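Local coordinates for protein annexin (Schistosoma mansoni, PDB 4MDU) that binds acidic phospholipid membranes in a calcium-dependent manner, aggregates liposomes when calcium is present, and takes part in host-parasite interaction, at residues T12-L15 with I16-F19; E70-E73 with I74-S77; Y351-T354 with L355-M359. All blocks are in the same frame, centred on the assembly; numbering follows the deposited sequence.

In the fold
The three contacts follow one another along the chain. Interaction 1 lies in the loop ahead of helix 38-48, interaction 2 on helix 68-82 of the first annexin repeat, and interaction 3 on helix 349-358 of the fourth. Their centres stand about 20 to 23 Å apart and none touches another; interactions 2 and 3 come nearest, at about 5 Å between closest atoms. The first and last repeats meet here, where helix 349-358 packs on helices 56-63 and 96-106 of repeat 1. Interaction 1 instead ties the N-terminal segment to Glu142 and Arg290, in other parts of the largely helical annexin core.

Interaction 1 (T12-L15 with I16-F19)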
# COMPACT_ATOMS: atom_id res chain seq x y z
N THR B 12 -31.34 -8.89 -5.46
CA THR B 12 -29.98 -9.30 -5.81
C THR B 12 -29.00 -8.14 -5.87
O THR B 12 -29.38 -6.97 -5.82
CB THR B 12 -29.93 -9.99 -7.18
OG1 THR B 12 -30.22 -9.04 -8.22
CG2 THR B 12 -30.93 -11.13 -7.25
N ARG B 13 -27.72 -8.48 -5.94
CA ARG B 13 -26.70 -7.52 -6.34
C ARG B 13 -27.02 -7.20 -7.79
O ARG B 13 -27.69 -7.97 -8.47
CB ARG B 13 -25.31 -8.15 -6.24
CG ARG B 13 -24.87 -8.49 -4.82
CD ARG B 13 -24.64 -7.23 -4.01
NE ARG B 13 -23.78 -6.29 -4.73
CZ ARG B 13 -22.51 -6.04 -4.41
NH1 ARG B 13 -21.93 -6.67 -3.39
NH2 ARG B 13 -21.81 -5.16 -5.12
N SER B 14 -26.52 -6.08 -8.27
CA SER B 14 -26.89 -5.64 -9.61
C SER B 14 -26.39 -6.63 -10.66
O SER B 14 -25.27 -7.13 -10.56
CB SER B 14 -26.31 -4.25 -9.87
OG SER B 14 -25.87 -4.17 -11.22
N LEU B 15 -27.21 -6.88 -11.69
CA LEU B 15 -26.85 -7.85 -12.74
C LEU B 15 -25.60 -7.45 -13.52
O LEU B 15 -25.00 -8.28 -14.22
CB LEU B 15 -28.00 -8.06 -13.72
CG LEU B 15 -28.53 -9.48 -13.77
CD1 LEU B 15 -29.23 -9.79 -12.45
CD2 LEU B 15 -29.49 -9.65 -14.94
N ILE B 16 -25.21 -6.20 -13.41
CA ILE B 16 -24.02 -5.75 -14.09
C ILE B 16 -22.76 -6.54 -13.66
O ILE B 16 -21.79 -6.63 -14.42
CB ILE B 16 -23.81 -4.25 -13.89
CG1 ILE B 16 -22.93 -3.69 -15.01
CG2 ILE B 16 -23.23 -3.98 -12.52
CD1 ILE B 16 -23.25 -2.26 -15.36
N HIS B 17 -22.79 -7.12 -12.46
CA HIS B 17 -21.67 -7.96 -11.97
C HIS B 17 -21.77 -9.43 -12.40
O HIS B 17 -20.88 -10.22 -12.13
CB HIS B 17 -21.59 -7.96 -10.43
CG HIS B 17 -21.56 -6.60 -9.82
ND1 HIS B 17 -20.44 -5.80 -9.85
CD2 HIS B 17 -22.50 -5.90 -9.14
CE1 HIS B 17 -20.69 -4.67 -9.22
NE2 HIS B 17 -21.94 -4.70 -8.78
N SER B 18 -22.86 -9.78 -13.07
CA SER B 18 -23.28 -11.16 -13.18
C SER B 18 -22.65 -11.96 -14.30
O SER B 18 -22.68 -13.19 -14.27
CB SER B 18 -24.80 -11.23 -13.31
OG SER B 18 -25.42 -11.24 -12.05
N PHE B 19 -22.09 -11.28 -15.29
CA PHE B 19 -21.54 -11.99 -16.44
C PHE B 19 -20.06 -11.68 -16.61
O PHE B 19 -19.62 -10.55 -16.39
CB PHE B 19 -22.30 -11.60 -17.70
CG PHE B 19 -23.77 -11.85 -17.61
CD1 PHE B 19 -24.30 -13.08 -17.99
CD2 PHE B 19 -24.63 -10.87 -17.16
CE1 PHE B 19 -25.66 -13.32 -17.91
CE2 PHE B 19 -26.00 -11.10 -17.08
CZ PHE B 19 -26.51 -12.33 -17.46
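A short 3-10 turn in the N-terminal segment brings Ser14 and Leu15 against His17 and Ser18, with two successive bonds from N-H to the carbonyl three residues back. His17 N donates to Ser14 O over 3.1 Å, nearly straight at 168°, and Ser18 N donates to Leu15 O over 2.9 Å; both donors stand above their carbonyl planes. Ile16 N also lies 3.1 Å from Ser14 OG, as in an ST turn, but the placement of this hydroxyl is doubtful, because OG crowds Ile16 CG2 at 2.9 Å.

This bent segment lies in the loop before helix 38-48 and runs across the helical core of the annexin fold, where the polar ends of Arg13 and His17 meet at one carboxylate. Glu142 makes a salt bridge with Arg13 NE and a hydrogen bond with His17 NE2, and the backbone N-H of Ser14 also donates to Glu142. The guanidinium and imidazole planes stand 82° apart around this acid, with Arg13 NH2 lying 3.7 Å from His17 NE2. Bends at chi2 (-68°) and chi3 curl the arginine chain so that its guanidinium comes beside the imidazole. One face of the imidazole carries Ile16 CG2, 3.9 Å above its plane and over its centre. On the apolar side Leu15 CD2 approaches Phe19 CE2 at 4.3 Å; the leucine continues onto Leu198 and Lys199, the phenylalanine onto Ile201 and Pro202.

Interaction 2 (E70-E73 with I74-S77); sequences ERQE and ICQS
The carboxylate of Glu73 and the amide of Gln76 run side by side and point the same way, their planes turned 57° from each other, with Glu73 OE2 and Gln76 OE1 facing across 4.0 Å. These are two oxygens probably both acting as acceptors, at a distance too long for a hydrogen bond. The other amide, that of Gln72, turns its NE2 past the sulfur of Cys75, 4.0 Å from SG, and gives its hydrogen bond to Ile106 O.

All of this sits on just over two turns of alpha-helix, within helix 68-82 of the first annexin repeat. The two glutamines leave the helix differently. Gln72 carries CG beside its backbone N (chi1 -62°) and bends again at chi2, which leaves NE2 alongside the sulfur of Cys75, whereas Gln76 has CG anti to its backbone N and stays extended.

Glu70 and Arg71 find their polar partners outside the turn: Glu70 OE2 bonds with Thr33 N and OE1 with Thr67 N, and Arg71 NE donates to Leu105 O. Ile74 packs on Asp41 and Leu45 of helix 38-48, while Ser77 meets Ser39 and Ala42 of the same helix.

The backbone makes the i to i-4 bonds of an alpha-helix. Cys75 N donates to Arg71 O over 2.8 Å, and Gln76 N to Gln72 O over 3.0 Å, at 170°. Ile74 N reaches Glu70 O at 2.7 Å and bonds weakly to Arg71 O as well, and Ser77 N closes the series on Glu73 O at 3.1 Å.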
# COMPACT_ATOMS: atom_id res chain seq x y z
N GLU B 70 -32.64 -12.87 1.26
CA GLU B 70 -33.31 -13.84 2.11
C GLU B 70 -33.03 -13.62 3.60
O GLU B 70 -33.94 -13.72 4.44
CB GLU B 70 -32.96 -15.26 1.68
CG GLU B 70 -33.42 -15.58 0.27
CD GLU B 70 -32.75 -16.82 -0.30
OE1 GLU B 70 -31.66 -17.20 0.18
OE2 GLU B 70 -33.32 -17.41 -1.24
N ARG B 71 -31.79 -13.29 3.95
CA ARG B 71 -31.45 -13.10 5.35
C ARG B 71 -32.32 -11.98 5.92
O ARG B 71 -32.96 -12.14 6.96
CB ARG B 71 -29.95 -12.82 5.55
CG ARG B 71 -29.04 -14.00 5.13
CD ARG B 71 -27.61 -13.87 5.62
NE ARG B 71 -26.91 -12.72 5.03
CZ ARG B 71 -26.21 -12.77 3.90
NH1 ARG B 71 -26.12 -13.90 3.22
NH2 ARG B 71 -25.61 -11.68 3.44
N GLN B 72 -32.36 -10.86 5.22
CA GLN B 72 -33.20 -9.74 5.60
C GLN B 72 -34.68 -10.14 5.64
O GLN B 72 -35.40 -9.75 6.56
CB GLN B 72 -32.96 -8.56 4.67
CG GLN B 72 -31.52 -8.06 4.75
CD GLN B 72 -31.13 -7.68 6.17
OE1 GLN B 72 -31.68 -6.75 6.74
NE2 GLN B 72 -30.20 -8.43 6.75
N GLU B 73 -35.11 -10.93 4.66
CA GLU B 73 -36.46 -11.48 4.72
C GLU B 73 -36.64 -12.24 6.02
O GLU B 73 -37.71 -12.23 6.61
CB GLU B 73 -36.72 -12.41 3.55
CG GLU B 73 -36.99 -11.71 2.26
CD GLU B 73 -38.43 -11.87 1.84
OE1 GLU B 73 -38.73 -12.81 1.08
OE2 GLU B 73 -39.27 -11.05 2.29
N ILE B 74 -35.58 -12.91 6.46
CA ILE B 74 -35.68 -13.71 7.68
C ILE B 74 -35.77 -12.81 8.91
O ILE B 74 -36.59 -13.05 9.79
CB ILE B 74 -34.52 -14.72 7.83
CG1 ILE B 74 -34.57 -15.74 6.69
CG2 ILE B 74 -34.61 -15.43 9.18
CD1 ILE B 74 -33.42 -16.71 6.70
N CYS B 75 -34.92 -11.79 8.96
CA CYS B 75 -34.98 -10.78 10.01
C CYS B 75 -36.42 -10.27 10.20
O CYS B 75 -36.95 -10.26 11.31
CB CYS B 75 -34.07 -9.59 9.69
SG CYS B 75 -32.31 -9.93 9.86
N GLN B 76 -37.03 -9.85 9.10
CA GLN B 76 -38.37 -9.29 9.13
C GLN B 76 -39.36 -10.31 9.68
O GLN B 76 -40.11 -10.03 10.63
CB GLN B 76 -38.80 -8.85 7.74
CG GLN B 76 -40.21 -8.29 7.68
CD GLN B 76 -40.73 -8.14 6.26
OE1 GLN B 76 -40.72 -9.09 5.48
NE2 GLN B 76 -41.19 -6.94 5.93
N SER B 77 -39.36 -11.50 9.10
CA SER B 77 -40.30 -12.53 9.49
C SER B 77 -40.16 -12.84 10.97
O SER B 77 -41.15 -12.92 11.69
CB SER B 77 -40.08 -13.79 8.66
OG SER B 77 -40.87 -14.86 9.15

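Interaction 3 (Y351-T354 with L355-M359)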
# COMPACT_ATOMS: atom_id res chain seq x y z
N TYR B 351 -16.67 -19.36 13.73
CA TYR B 351 -16.33 -18.38 12.73
C TYR B 351 -15.80 -19.11 11.50
O TYR B 351 -16.36 -18.99 10.41
CB TYR B 351 -15.30 -17.42 13.34
CG TYR B 351 -14.53 -16.56 12.39
CD1 TYR B 351 -15.18 -15.68 11.53
CD2 TYR B 351 -13.15 -16.56 12.40
CE1 TYR B 351 -14.47 -14.87 10.68
CE2 TYR B 351 -12.42 -15.76 11.55
CZ TYR B 351 -13.10 -14.92 10.68
OH TYR B 351 -12.38 -14.10 9.83
N ARG B 352 -14.74 -19.90 11.68
CA ARG B 352 -14.21 -20.72 10.60
C ARG B 352 -15.33 -21.50 9.92
O ARG B 352 -15.45 -21.53 8.69
CB ARG B 352 -13.15 -21.70 11.13
CG ARG B 352 -12.91 -22.92 10.24
CD ARG B 352 -11.55 -23.53 10.48
NE ARG B 352 -11.45 -24.13 11.80
CZ ARG B 352 -10.32 -24.64 12.31
NH1 ARG B 352 -9.21 -24.63 11.58
NH2 ARG B 352 -10.32 -25.16 13.53
N ARG B 353 -16.16 -22.13 10.74
CA ARG B 353 -17.24 -22.97 10.25
C ARG B 353 -18.20 -22.14 9.41
O ARG B 353 -18.63 -22.56 8.34
CB ARG B 353 -17.96 -23.62 11.43
CG ARG B 353 -18.95 -24.71 11.05
CD ARG B 353 -18.24 -26.01 10.64
NE ARG B 353 -18.74 -26.39 9.34
CZ ARG B 353 -18.00 -26.57 8.25
NH1 ARG B 353 -16.68 -26.46 8.28
NH2 ARG B 353 -18.61 -26.90 7.13
N THR B 354 -18.53 -20.95 9.90
CA THR B 354 -19.40 -20.04 9.15
C THR B 354 -18.80 -19.72 7.78
O THR B 354 -19.49 -19.80 6.78
CB THR B 354 -19.66 -18.74 9.91
OG1 THR B 354 -20.24 -19.02 11.19
CG2 THR B 354 -20.61 -17.85 9.10
N LEU B 355 -17.52 -19.36 7.74
CA LEU B 355 -16.87 -19.04 6.47
C LEU B 355 -16.91 -20.23 5.51
O LEU B 355 -17.14 -20.06 4.31
CB LEU B 355 -15.43 -18.60 6.69
CG LEU B 355 -15.19 -17.39 7.60
CD1 LEU B 355 -13.74 -17.00 7.56
CD2 LEU B 355 -16.07 -16.19 7.18
N CYS B 356 -16.68 -21.43 6.04
CA CYS B 356 -16.67 -22.64 5.21
C CYS B 356 -18.04 -22.88 4.59
O CYS B 356 -18.15 -23.31 3.44
CB CYS B 356 -16.21 -23.87 6.03
SG CYS B 356 -14.45 -23.74 6.45
N VAL B 357 -19.09 -22.61 5.35
CA VAL B 357 -20.44 -22.85 4.87
C VAL B 357 -20.81 -21.85 3.77
O VAL B 357 -21.44 -22.21 2.79
CB VAL B 357 -21.44 -22.80 6.02
CG1 VAL B 357 -22.89 -22.74 5.52
CG2 VAL B 357 -21.23 -24.00 6.91
N LEU B 358 -20.37 -20.61 3.91
CA LEU B 358 -20.55 -19.62 2.86
C LEU B 358 -20.02 -20.15 1.53
O LEU B 358 -20.64 -19.94 0.50
CB LEU B 358 -19.87 -18.30 3.23
CG LEU B 358 -20.51 -17.45 4.33
CD1 LEU B 358 -19.58 -16.29 4.67
CD2 LEU B 358 -21.88 -16.92 3.91
N MET B 359 -18.88 -20.84 1.55
CA MET B 359 -18.28 -21.34 0.30
C MET B 359 -18.95 -22.63 -0.18
O MET B 359 -18.67 -23.11 -1.28
CB MET B 359 -16.79 -21.59 0.49
CG MET B 359 -15.93 -20.34 0.60
SD MET B 359 -14.21 -20.73 1.04
CE MET B 359 -14.37 -21.13 2.77
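Leu355 lays its CD1 methyl over one face of the Tyr351 ring, a CH-pi contact 4.2 Å from CD1 to the ring centroid and 28° off the ring normal, one helical turn apart. The tyrosine CG lies opposite its own backbone N (chi1 164°), which sends the ring out from the helix, beside the leucine side chain.

Beneath the side chains, four carbonyls are taken up in turn. Leu355 N donates to Tyr351 O over 2.9 Å, and Cys356 N to Arg352 O, Val357 N to Arg353 O and Leu358 N to Thr354 O continue the series; Thr354 O also draws a weak bond from Val357 N. Past these, the carbonyls near the helix end find side-chain donors: Arg65 NH1 for Val357 O and Thr29 OG1 for Leu358 O. Thr354 OG1 is bonded to Asp350 O, one turn back. Of the arginines, Arg352 NH1 is held by Lys344 O. Arg353 NH1 makes a salt bridge with Glu361, its bent chain resting the guanidinium against Cys356 CB, 3.5 Å from NH1.

In the fourth annexin repeat, the side chain of Tyr351 comes within about 4 Å of Gly306, a calcium-binding residue. Helix 349-358 packs on helix 339-346 through Leu355 and Cys356, while Thr354 and Val357 touch Ile60 of helix 56-63, and Tyr351 and Thr354 meet Val101 of helix 96-106.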